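Side-chain contacts in thiamin pyrophosphokinase (Saccharomyces cerevisiae, PDB 1IG0), which transfers a pyrophosphate group from ATP to thiamine, making thiamine diphosphate and AMP, and is the only enzyme in yeast able to do so: residues 88-93 / 106-111; 141-146 / 157-162; 217-222 / 226-231. All blocks are in the same frame, centred on the assembly; numbering follows the deposited sequence.

Interaction 1 of 3, residues 88-93 / 106-111; sequences KYLPNY and YKYYRK
Leu-90 and Pro-91 pack side by side on the ring of Tyr-109, and a water just before them in sequence joins the same tyrosine to the backbone. The molecule donates to Tyr-89 O at 2.8 Å and accepts from Tyr-109 OH at 2.9 Å, so the phenol hydroxyl spends its proton on the water, which lies at the edge of the Tyr-109 ring, in its plane. The ring of Tyr-89 itself turns away from the helix and packs with Trp-59 and Tyr-56. Next along, Leu-90 reaches over with a single methyl. Its chi1 of -63° sets CG anti to the carbonyl carbon, and with CD1 continuing the chain outward, the other branch, CD2, is the one turned to the edge of the Tyr-109 ring, 3.8 Å from Tyr-109 CE2. Leu-90 CD2 also touches Tyr-108, 4.1 Å from Tyr-108 CE2. These residues belong to the loop that leads from helix 83-88 into strand 93-96, and helix 103-111 follows that strand, so the contact packs the loop entering a strand of the parallel part of the large sheet against the helix that follows it in the catalytic domain. Pro-91 then lays its ring across the same aromatic at about a right angle: CG sits over one face of Tyr-109, while Pro-91 CD comes to 3.7 Å from Tyr-109 CE2. Were Tyr-109 an alanine, the CD2 methyl of Leu-90 and the Pro-91 ring would probably face a gap and the water would lose its phenol donor. Leu-75 of helix 71-78 packs on both Pro-91 and Tyr-109.

Interaction 2 of 3, residues 141-146 / 157-162; sequences PEFRSL and HGIELE
The apolar contacts between Phe-143 and Ile-159 and between Leu-146 and Ile-159 tie the helix that begins at Pro-141 to the loop that returns beside it. Ile-159 meets Phe-143 at the rim of the ring: its CD1 methyl lies near the ring plane, 3.8 Å from Phe-143 CE1 and 4.2 Å from Phe-143 CZ. The two side chains slant past each other. Phe-143 swings its ring toward the loop because CG is anti to the backbone N (chi1 175°), and Ile-159 extends CD1 to meet it through an outstretched chi2 of 172°. Leu-146 makes a looser approach to the same isoleucine, with Leu-146 CD2 4.3 Å from Ile-159 CG1.

Both segments belong to the catalytic domain, where helix 141-148 and the loop before helix 164-175 close over one margin of the large sheet. Ile-159 also packs on Ile-117 of edge strand 115-118, and Ile-165 of helix 164-175 touches both Ile-159 and Phe-143. Leu-133 and Leu-136 of helix 126-139 add to the surroundings of the phenylalanine ring.

The remaining contacts are of leucine carbons with backbone oxygens. Leu-146 points at the loop, and its CG stands 3.5 Å from His-157 O, with Leu-146 CD2 4.0 Å from Gly-158 O. No hydrogen bond crosses the contact, so van der Waals packing joins the segments directly. Gly-158 lies at positive phi (76°), and a beta carbon on it would come within 3.1 Å of Leu-146 CD1; the missing side chain lets the leucine lie close against the backbone.

Interaction 3 of 3, residues 217-222 / 226-231; sequences KLCYMT and LIFLIK
A beta hairpin formed by strands 216-221 and 225-230 lies inside the large mixed sheet, where the parallel strands of the catalytic domain give way to antiparallel ones. Tyr-220 and Ile-227 form a hydrogen-bonded antiparallel pair. Tyr-220 N gives a nearly straight bond to Ile-227 O (2.8 Å, 172° at the hydrogen), and Ile-227 N returns one of 2.8 Å to Tyr-220 O. On their face of the sheet Tyr-220 CB and Ile-227 CB lie 4.0 Å apart. Beyond CB the Tyr-220 ring leads to helix 196-212, where its hydroxyl is hydrogen-bonded to Ser-202 O, while Ile-227 also packs on Phe-196 of the second subunit.

Cys-219, Met-221, Leu-226 and Phe-228 occupy the other face. Met-221 and Leu-226 run alongside each other in the same direction, with Met-221 CE 4.1 Å from Leu-226 CD2; Leu-226 CD2 is also 4.0 Å from Cys-219 SG. The cysteine sulfur approaches the Phe-228 ring obliquely, Cys-219 SG lying 5.2 Å from its centroid. Phe-228 holds CG between its backbone N and carbonyl carbon (chi1 55°), which turns the ring away from strand 216-221. Where the strands separate, a water takes over the cross-strand link, donating to Leu-218 O at 2.6 Å and accepting from Leu-229 N at 2.9 Å.

In the fold
The three interactions follow one another along the chain without interleaving. Interactions 1 and 2 are neighbours in the catalytic domain, their centres 19 Å apart: Tyr-93, which starts strand 93-96, packs on Phe-143 and Arg-144 of helix 141-148. Both lie near the end of the large mixed sheet that carries strand 115-118. Interaction 3 sits further along the same sheet, close to the centre of the chain, with its centre 27 Å from that of interaction 1 and 29 Å from that of interaction 2, and touches neither. Interactions 1 and 2 thus pack helices and loops at one sheet margin, while the hairpin of interaction 3 continues the sheet from parallel into antiparallel strands and reaches the second subunit of the homodimer.

Interaction 1 of 3, residues 88-93 / 106-111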
loop_
_atom_site.group_PDB
_atom_site.type_symbol
_atom_site.label_atom_id
_atom_site.label_comp_id
_atom_site.label_asym_id
_atom_site.label_seq_id
_atom_site.Cartn_x
_atom_site.Cartn_y
_atom_site.Cartn_z
ATOM N N LYS B 88 26.766 17.310 -6.379
ATOM C CA LYS B 88 27.252 16.636 -5.184
ATOM C C LYS B 88 26.511 15.324 -4.952
ATOM O O LYS B 88 27.056 14.392 -4.360
ATOM C CB LYS B 88 27.080 17.543 -3.962
ATOM C CG LYS B 88 27.406 16.872 -2.634
ATOM C CD LYS B 88 27.220 17.829 -1.467
ATOM C CE LYS B 88 27.417 17.123 -0.132
ATOM N NZ LYS B 88 28.772 16.517 -0.009
ATOM N N TYR B 89 25.272 15.250 -5.426
ATOM C CA TYR B 89 24.476 14.046 -5.235
ATOM C C TYR B 89 24.180 13.258 -6.505
ATOM O O TYR B 89 23.022 13.015 -6.852
ATOM C CB TYR B 89 23.176 14.401 -4.509
ATOM C CG TYR B 89 23.431 14.980 -3.138
ATOM C CD1 TYR B 89 23.477 16.358 -2.934
ATOM C CD2 TYR B 89 23.697 14.148 -2.055
ATOM C CE1 TYR B 89 23.786 16.892 -1.683
ATOM C CE2 TYR B 89 24.009 14.666 -0.804
ATOM C CZ TYR B 89 24.052 16.037 -0.624
ATOM O OH TYR B 89 24.372 16.550 0.612
ATOM N N LEU B 90 25.244 12.854 -7.191
ATOM C CA LEU B 90 25.124 12.070 -8.411
ATOM C C LEU B 90 24.987 10.601 -8.026
ATOM O O LEU B 90 25.704 10.115 -7.152
ATOM C CB LEU B 90 26.377 12.236 -9.278
ATOM C CG LEU B 90 26.713 13.620 -9.836
ATOM C CD1 LEU B 90 28.097 13.592 -10.464
ATOM C CD2 LEU B 90 25.670 14.032 -10.861
ATOM N N PRO B 91 24.057 9.876 -8.660
ATOM C CA PRO B 91 23.890 8.458 -8.334
ATOM C C PRO B 91 25.026 7.655 -8.966
ATOM O O PRO B 91 25.634 8.100 -9.942
ATOM C CB PRO B 91 22.537 8.126 -8.952
ATOM C CG PRO B 91 22.534 8.980 -10.178
ATOM C CD PRO B 91 23.070 10.304 -9.667
ATOM N N ASN B 92 25.321 6.483 -8.412
ATOM C CA ASN B 92 26.383 5.655 -8.965
ATOM C C ASN B 92 25.889 4.944 -10.218
ATOM O O ASN B 92 26.622 4.825 -11.199
ATOM C CB ASN B 92 26.870 4.625 -7.942
ATOM C CG ASN B 92 27.495 5.266 -6.720
ATOM O OD1 ASN B 92 26.820 5.520 -5.724
ATOM N ND2 ASN B 92 28.793 5.544 -6.794
ATOM N N TYR B 93 24.645 4.474 -10.181
ATOM C CA TYR B 93 24.053 3.783 -11.323
ATOM C C TYR B 93 22.629 4.239 -11.622
ATOM O O TYR B 93 21.916 4.736 -10.750
ATOM C CB TYR B 93 23.968 2.270 -11.089
ATOM C CG TYR B 93 25.261 1.534 -10.845
ATOM C CD1 TYR B 93 25.718 1.296 -9.550
ATOM C CD2 TYR B 93 25.994 1.009 -11.910
ATOM C CE1 TYR B 93 26.867 0.546 -9.318
ATOM C CE2 TYR B 93 27.145 0.258 -11.690
ATOM C CZ TYR B 93 27.574 0.027 -10.392
ATOM O OH TYR B 93 28.695 -0.737 -10.167
ATOM N N TYR B 106 18.981 12.387 -19.079
ATOM C CA TYR B 106 19.931 11.385 -19.552
ATOM C C TYR B 106 21.272 12.030 -19.882
ATOM O O TYR B 106 22.323 11.570 -19.432
ATOM C CB TYR B 106 19.389 10.678 -20.797
ATOM C CG TYR B 106 20.393 9.753 -21.453
ATOM C CD1 TYR B 106 20.818 8.586 -20.819
ATOM C CD2 TYR B 106 20.938 10.059 -22.699
ATOM C CE1 TYR B 106 21.762 7.746 -21.410
ATOM C CE2 TYR B 106 21.883 9.227 -23.299
ATOM C CZ TYR B 106 22.290 8.072 -22.649
ATOM O OH TYR B 106 23.226 7.252 -23.236
ATOM N N LYS B 107 21.231 13.099 -20.672
ATOM C CA LYS B 107 22.448 13.800 -21.062
ATOM C C LYS B 107 23.231 14.326 -19.864
ATOM O O LYS B 107 24.457 14.232 -19.831
ATOM C CB LYS B 107 22.126 14.971 -21.998
ATOM C CG LYS B 107 21.728 14.577 -23.415
ATOM C CD LYS B 107 21.974 15.739 -24.375
ATOM C CE LYS B 107 21.697 15.367 -25.826
ATOM N NZ LYS B 107 20.241 15.258 -26.119
ATOM N N TYR B 108 22.520 14.879 -18.886
ATOM C CA TYR B 108 23.157 15.429 -17.694
ATOM C C TYR B 108 23.951 14.395 -16.901
ATOM O O TYR B 108 25.107 14.627 -16.548
ATOM C CB TYR B 108 22.110 16.058 -16.773
ATOM C CG TYR B 108 22.695 16.585 -15.482
ATOM C CD1 TYR B 108 23.430 17.770 -15.457
ATOM C CD2 TYR B 108 22.544 15.881 -14.288
ATOM C CE1 TYR B 108 24.000 18.242 -14.277
ATOM C CE2 TYR B 108 23.112 16.341 -13.101
ATOM C CZ TYR B 108 23.838 17.522 -13.103
ATOM O OH TYR B 108 24.396 17.980 -11.931
ATOM N N TYR B 109 23.329 13.258 -16.616
ATOM C CA TYR B 109 23.992 12.214 -15.846
ATOM C C TYR B 109 25.048 11.463 -16.638
ATOM O O TYR B 109 26.040 10.999 -16.073
ATOM C CB TYR B 109 22.957 11.245 -15.273
ATOM C CG TYR B 109 22.207 11.834 -14.100
ATOM C CD1 TYR B 109 20.815 11.786 -14.034
ATOM C CD2 TYR B 109 22.894 12.462 -13.062
ATOM C CE1 TYR B 109 20.126 12.356 -12.964
ATOM C CE2 TYR B 109 22.219 13.030 -11.990
ATOM C CZ TYR B 109 20.835 12.976 -11.947
ATOM O OH TYR B 109 20.165 13.554 -10.895
ATOM N N ARG B 110 24.849 11.342 -17.945
ATOM C CA ARG B 110 25.835 10.654 -18.760
ATOM C C ARG B 110 27.092 11.509 -18.804
ATOM O O ARG B 110 28.205 11.004 -18.657
ATOM C CB ARG B 110 25.332 10.432 -20.185
ATOM C CG ARG B 110 26.139 9.366 -20.901
ATOM C CD ARG B 110 25.873 9.295 -22.391
ATOM N NE ARG B 110 26.398 8.049 -22.950
ATOM C CZ ARG B 110 27.627 7.588 -22.732
ATOM N NH1 ARG B 110 28.472 8.267 -21.967
ATOM N NH2 ARG B 110 28.012 6.439 -23.269
ATOM N N LYS B 111 26.902 12.809 -19.005
ATOM C CA LYS B 111 28.018 13.744 -19.070
ATOM C C LYS B 111 28.797 13.705 -17.759
ATOM O O LYS B 111 30.024 13.807 -17.754
ATOM C CB LYS B 111 27.511 15.167 -19.319
ATOM C CG LYS B 111 28.366 15.967 -20.293
ATOM C CD LYS B 111 28.338 17.460 -19.984
ATOM C CE LYS B 111 26.928 18.039 -20.004
ATOM N NZ LYS B 111 26.319 18.022 -21.362
HETATM O O HOH W 1 22.095 14.528 -8.986
#

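Interaction 2 of 3, residues 141-146 / 157-162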
loop_
_atom_site.group_PDB
_atom_site.type_symbol
_atom_site.label_atom_id
_atom_site.label_comp_id
_atom_site.label_asym_id
_atom_site.label_seq_id
_atom_site.Cartn_x
_atom_site.Cartn_y
_atom_site.Cartn_z
ATOM N N PRO B 141 33.518 -9.215 -8.290
ATOM C CA PRO B 141 34.671 -8.416 -8.717
ATOM C C PRO B 141 34.780 -8.373 -10.243
ATOM O O PRO B 141 35.272 -7.399 -10.817
ATOM C CB PRO B 141 35.846 -9.146 -8.072
ATOM C CG PRO B 141 35.249 -9.689 -6.818
ATOM C CD PRO B 141 33.930 -10.239 -7.314
ATOM N N GLU B 142 34.319 -9.434 -10.896
ATOM C CA GLU B 142 34.367 -9.505 -12.352
ATOM C C GLU B 142 33.405 -8.503 -12.974
ATOM O O GLU B 142 33.699 -7.915 -14.014
ATOM C CB GLU B 142 34.033 -10.918 -12.829
ATOM C CG GLU B 142 34.006 -11.066 -14.339
ATOM C CD GLU B 142 34.236 -12.492 -14.785
ATOM O OE1 GLU B 142 33.395 -13.024 -15.540
ATOM O OE2 GLU B 142 35.263 -13.079 -14.380
ATOM N N PHE B 143 32.251 -8.314 -12.345
ATOM C CA PHE B 143 31.279 -7.355 -12.854
ATOM C C PHE B 143 31.900 -5.963 -12.788
ATOM O O PHE B 143 31.830 -5.185 -13.741
ATOM C CB PHE B 143 30.006 -7.369 -12.010
ATOM C CG PHE B 143 29.011 -6.311 -12.406
ATOM C CD1 PHE B 143 28.271 -6.433 -13.580
ATOM C CD2 PHE B 143 28.848 -5.171 -11.628
ATOM C CE1 PHE B 143 27.380 -5.430 -13.976
ATOM C CE2 PHE B 143 27.962 -4.163 -12.015
ATOM C CZ PHE B 143 27.227 -4.295 -13.193
ATOM N N ARG B 144 32.503 -5.655 -11.644
ATOM C CA ARG B 144 33.143 -4.364 -11.439
ATOM C C ARG B 144 34.213 -4.135 -12.499
ATOM O O ARG B 144 34.370 -3.025 -13.007
ATOM C CB ARG B 144 33.764 -4.304 -10.041
ATOM C CG ARG B 144 32.740 -4.297 -8.918
ATOM C CD ARG B 144 31.927 -3.016 -8.939
ATOM N NE ARG B 144 32.697 -1.882 -8.440
ATOM C CZ ARG B 144 33.051 -1.728 -7.167
ATOM N NH1 ARG B 144 32.702 -2.636 -6.266
ATOM N NH2 ARG B 144 33.753 -0.667 -6.795
ATOM N N SER B 145 34.948 -5.191 -12.831
ATOM C CA SER B 145 35.993 -5.103 -13.843
ATOM C C SER B 145 35.371 -4.827 -15.209
ATOM O O SER B 145 35.884 -4.026 -15.993
ATOM C CB SER B 145 36.789 -6.409 -13.897
ATOM O OG SER B 145 37.738 -6.378 -14.949
ATOM N N LEU B 146 34.258 -5.500 -15.485
ATOM C CA LEU B 146 33.558 -5.338 -16.753
ATOM C C LEU B 146 33.188 -3.882 -17.011
ATOM O O LEU B 146 33.408 -3.360 -18.103
ATOM C CB LEU B 146 32.288 -6.195 -16.763
ATOM C CG LEU B 146 31.414 -6.135 -18.019
ATOM C CD1 LEU B 146 32.192 -6.663 -19.212
ATOM C CD2 LEU B 146 30.151 -6.954 -17.803
ATOM N N HIS B 157 28.184 -0.896 -21.529
ATOM C CA HIS B 157 29.201 -1.409 -20.619
ATOM C C HIS B 157 29.413 -2.919 -20.715
ATOM O O HIS B 157 29.809 -3.560 -19.743
ATOM C CB HIS B 157 28.841 -1.017 -19.184
ATOM C CG HIS B 157 28.775 0.464 -18.969
ATOM N ND1 HIS B 157 29.899 1.259 -18.914
ATOM C CD2 HIS B 157 27.718 1.298 -18.823
ATOM C CE1 HIS B 157 29.538 2.518 -18.745
ATOM N NE2 HIS B 157 28.220 2.569 -18.687
ATOM N N GLY B 158 29.152 -3.477 -21.895
ATOM C CA GLY B 158 29.338 -4.903 -22.101
ATOM C C GLY B 158 28.266 -5.784 -21.494
ATOM O O GLY B 158 28.434 -6.999 -21.395
ATOM N N ILE B 159 27.159 -5.177 -21.083
ATOM C CA ILE B 159 26.059 -5.922 -20.480
ATOM C C ILE B 159 24.991 -6.207 -21.532
ATOM O O ILE B 159 24.511 -5.290 -22.199
ATOM C CB ILE B 159 25.432 -5.123 -19.319
ATOM C CG1 ILE B 159 26.511 -4.797 -18.284
ATOM C CG2 ILE B 159 24.306 -5.921 -18.675
ATOM C CD1 ILE B 159 26.060 -3.848 -17.193
ATOM N N GLU B 160 24.627 -7.478 -21.681
ATOM C CA GLU B 160 23.617 -7.876 -22.657
ATOM C C GLU B 160 22.346 -7.054 -22.432
ATOM O O GLU B 160 21.790 -7.036 -21.334
ATOM C CB GLU B 160 23.336 -9.376 -22.536
ATOM C CG GLU B 160 22.521 -9.949 -23.682
ATOM C CD GLU B 160 21.032 -9.794 -23.469
ATOM O OE1 GLU B 160 20.305 -9.573 -24.460
ATOM O OE2 GLU B 160 20.587 -9.910 -22.308
ATOM N N LEU B 161 21.901 -6.377 -23.486
ATOM C CA LEU B 161 20.736 -5.495 -23.446
ATOM C C LEU B 161 19.395 -5.992 -22.909
ATOM O O LEU B 161 18.718 -5.259 -22.190
ATOM C CB LEU B 161 20.514 -4.885 -24.833
ATOM C CG LEU B 161 21.462 -3.740 -25.199
ATOM C CD1 LEU B 161 21.251 -3.333 -26.649
ATOM C CD2 LEU B 161 21.208 -2.563 -24.267
ATOM N N GLU B 162 18.997 -7.214 -23.244
ATOM C CA GLU B 162 17.708 -7.709 -22.771
ATOM C C GLU B 162 17.636 -8.031 -21.282
ATOM O O GLU B 162 16.815 -7.467 -20.559
ATOM C CB GLU B 162 17.281 -8.951 -23.556
ATOM C CG GLU B 162 15.857 -9.399 -23.235
ATOM C CD GLU B 162 15.484 -10.716 -23.890
ATOM O OE1 GLU B 162 15.806 -10.901 -25.081
ATOM O OE2 GLU B 162 14.857 -11.559 -23.214
#

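Interaction 3 of 3, residues 217-222 / 226-231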
loop_
_atom_site.group_PDB
_atom_site.type_symbol
_atom_site.label_atom_id
_atom_site.label_comp_id
_atom_site.label_asym_id
_atom_site.label_seq_id
_atom_site.Cartn_x
_atom_site.Cartn_y
_atom_site.Cartn_z
ATOM N N LYS B 217 19.247 -6.425 3.522
ATOM C CA LYS B 217 18.457 -5.985 4.664
ATOM C C LYS B 217 17.710 -4.767 4.139
ATOM O O LYS B 217 18.182 -3.634 4.242
ATOM C CB LYS B 217 19.352 -5.587 5.836
ATOM C CG LYS B 217 20.334 -6.661 6.277
ATOM C CD LYS B 217 20.986 -6.275 7.597
ATOM C CE LYS B 217 21.596 -4.882 7.521
ATOM N NZ LYS B 217 21.954 -4.359 8.868
ATOM N N LEU B 218 16.543 -5.023 3.562
ATOM C CA LEU B 218 15.724 -3.979 2.966
ATOM C C LEU B 218 14.729 -3.293 3.892
ATOM O O LEU B 218 14.059 -3.931 4.704
ATOM C CB LEU B 218 14.974 -4.551 1.759
ATOM C CG LEU B 218 13.894 -3.688 1.098
ATOM C CD1 LEU B 218 14.505 -2.423 0.514
ATOM C CD2 LEU B 218 13.204 -4.496 0.009
ATOM N N CYS B 219 14.636 -1.977 3.747
ATOM C CA CYS B 219 13.705 -1.179 4.532
ATOM C C CYS B 219 13.230 -0.004 3.694
ATOM O O CYS B 219 14.030 0.663 3.039
ATOM C CB CYS B 219 14.368 -0.651 5.806
ATOM S SG CYS B 219 13.262 0.335 6.861
ATOM N N TYR B 220 11.926 0.243 3.708
ATOM C CA TYR B 220 11.369 1.353 2.956
ATOM C C TYR B 220 11.152 2.535 3.873
ATOM O O TYR B 220 10.717 2.374 5.014
ATOM C CB TYR B 220 10.024 0.983 2.323
ATOM C CG TYR B 220 10.110 -0.081 1.260
ATOM C CD1 TYR B 220 9.922 -1.426 1.572
ATOM C CD2 TYR B 220 10.413 0.255 -0.058
ATOM C CE1 TYR B 220 10.038 -2.413 0.595
ATOM C CE2 TYR B 220 10.531 -0.721 -1.039
ATOM C CZ TYR B 220 10.343 -2.052 -0.707
ATOM O OH TYR B 220 10.463 -3.020 -1.676
ATOM N N MET B 221 11.477 3.719 3.375
ATOM C CA MET B 221 11.264 4.940 4.128
ATOM C C MET B 221 10.300 5.764 3.296
ATOM O O MET B 221 10.595 6.114 2.153
ATOM C CB MET B 221 12.562 5.717 4.325
ATOM C CG MET B 221 12.338 7.046 5.030
ATOM S SD MET B 221 13.847 7.980 5.317
ATOM C CE MET B 221 14.409 7.260 6.828
ATOM N N THR B 222 9.139 6.055 3.867
ATOM C CA THR B 222 8.127 6.828 3.172
ATOM C C THR B 222 7.893 8.093 3.982
ATOM O O THR B 222 8.523 8.293 5.020
ATOM C CB THR B 222 6.808 6.033 3.058
ATOM O OG1 THR B 222 6.097 6.094 4.301
ATOM C CG2 THR B 222 7.099 4.576 2.733
ATOM N N LEU B 226 8.383 3.425 8.099
ATOM C CA LEU B 226 9.588 2.648 7.892
ATOM C C LEU B 226 8.899 1.298 7.730
ATOM O O LEU B 226 8.123 0.885 8.596
ATOM C CB LEU B 226 10.484 2.638 9.133
ATOM C CG LEU B 226 11.396 3.844 9.362
ATOM C CD1 LEU B 226 12.199 3.635 10.638
ATOM C CD2 LEU B 226 12.328 4.014 8.172
ATOM N N ILE B 227 9.139 0.629 6.613
ATOM C CA ILE B 227 8.497 -0.650 6.363
ATOM C C ILE B 227 9.573 -1.690 6.136
ATOM O O ILE B 227 10.430 -1.526 5.268
ATOM C CB ILE B 227 7.581 -0.560 5.125
ATOM C CG1 ILE B 227 6.603 0.608 5.296
ATOM C CG2 ILE B 227 6.819 -1.866 4.935
ATOM C CD1 ILE B 227 5.807 0.941 4.044
ATOM N N PHE B 228 9.531 -2.755 6.926
ATOM C CA PHE B 228 10.529 -3.808 6.818
ATOM C C PHE B 228 9.989 -5.162 7.256
ATOM O O PHE B 228 8.876 -5.260 7.769
ATOM C CB PHE B 228 11.753 -3.428 7.651
ATOM C CG PHE B 228 11.436 -3.127 9.086
ATOM C CD1 PHE B 228 11.630 -4.088 10.071
ATOM C CD2 PHE B 228 10.928 -1.884 9.452
ATOM C CE1 PHE B 228 11.321 -3.815 11.404
ATOM C CE2 PHE B 228 10.616 -1.603 10.780
ATOM C CZ PHE B 228 10.814 -2.570 11.757
ATOM N N LEU B 229 10.786 -6.204 7.057
ATOM C CA LEU B 229 10.360 -7.548 7.414
ATOM C C LEU B 229 10.848 -8.001 8.781
ATOM O O LEU B 229 11.983 -7.729 9.176
ATOM C CB LEU B 229 10.817 -8.543 6.343
ATOM C CG LEU B 229 10.306 -9.982 6.465
ATOM C CD1 LEU B 229 10.179 -10.598 5.083
ATOM C CD2 LEU B 229 11.243 -10.795 7.343
ATOM N N ILE B 230 9.962 -8.688 9.494
ATOM C CA ILE B 230 10.251 -9.230 10.813
ATOM C C ILE B 230 10.349 -10.749 10.679
ATOM O O ILE B 230 9.379 -11.411 10.309
ATOM C CB ILE B 230 9.124 -8.875 11.814
ATOM C CG1 ILE B 230 9.185 -7.384 12.156
ATOM C CG2 ILE B 230 9.233 -9.738 13.063
ATOM C CD1 ILE B 230 10.478 -6.959 12.822
ATOM N N LYS B 231 11.526 -11.297 10.964
ATOM C CA LYS B 231 11.730 -12.737 10.869
ATOM C C LYS B 231 10.908 -13.480 11.920
ATOM O O LYS B 231 10.682 -12.989 13.026
ATOM C CB LYS B 231 13.212 -13.079 11.035
ATOM C CG LYS B 231 14.116 -12.597 9.899
ATOM C CD LYS B 231 14.317 -13.649 8.808
ATOM C CE LYS B 231 13.279 -13.578 7.689
ATOM N NZ LYS B 231 13.488 -14.653 6.661
HETATM O O HOH W 2 13.406 -6.212 5.787
#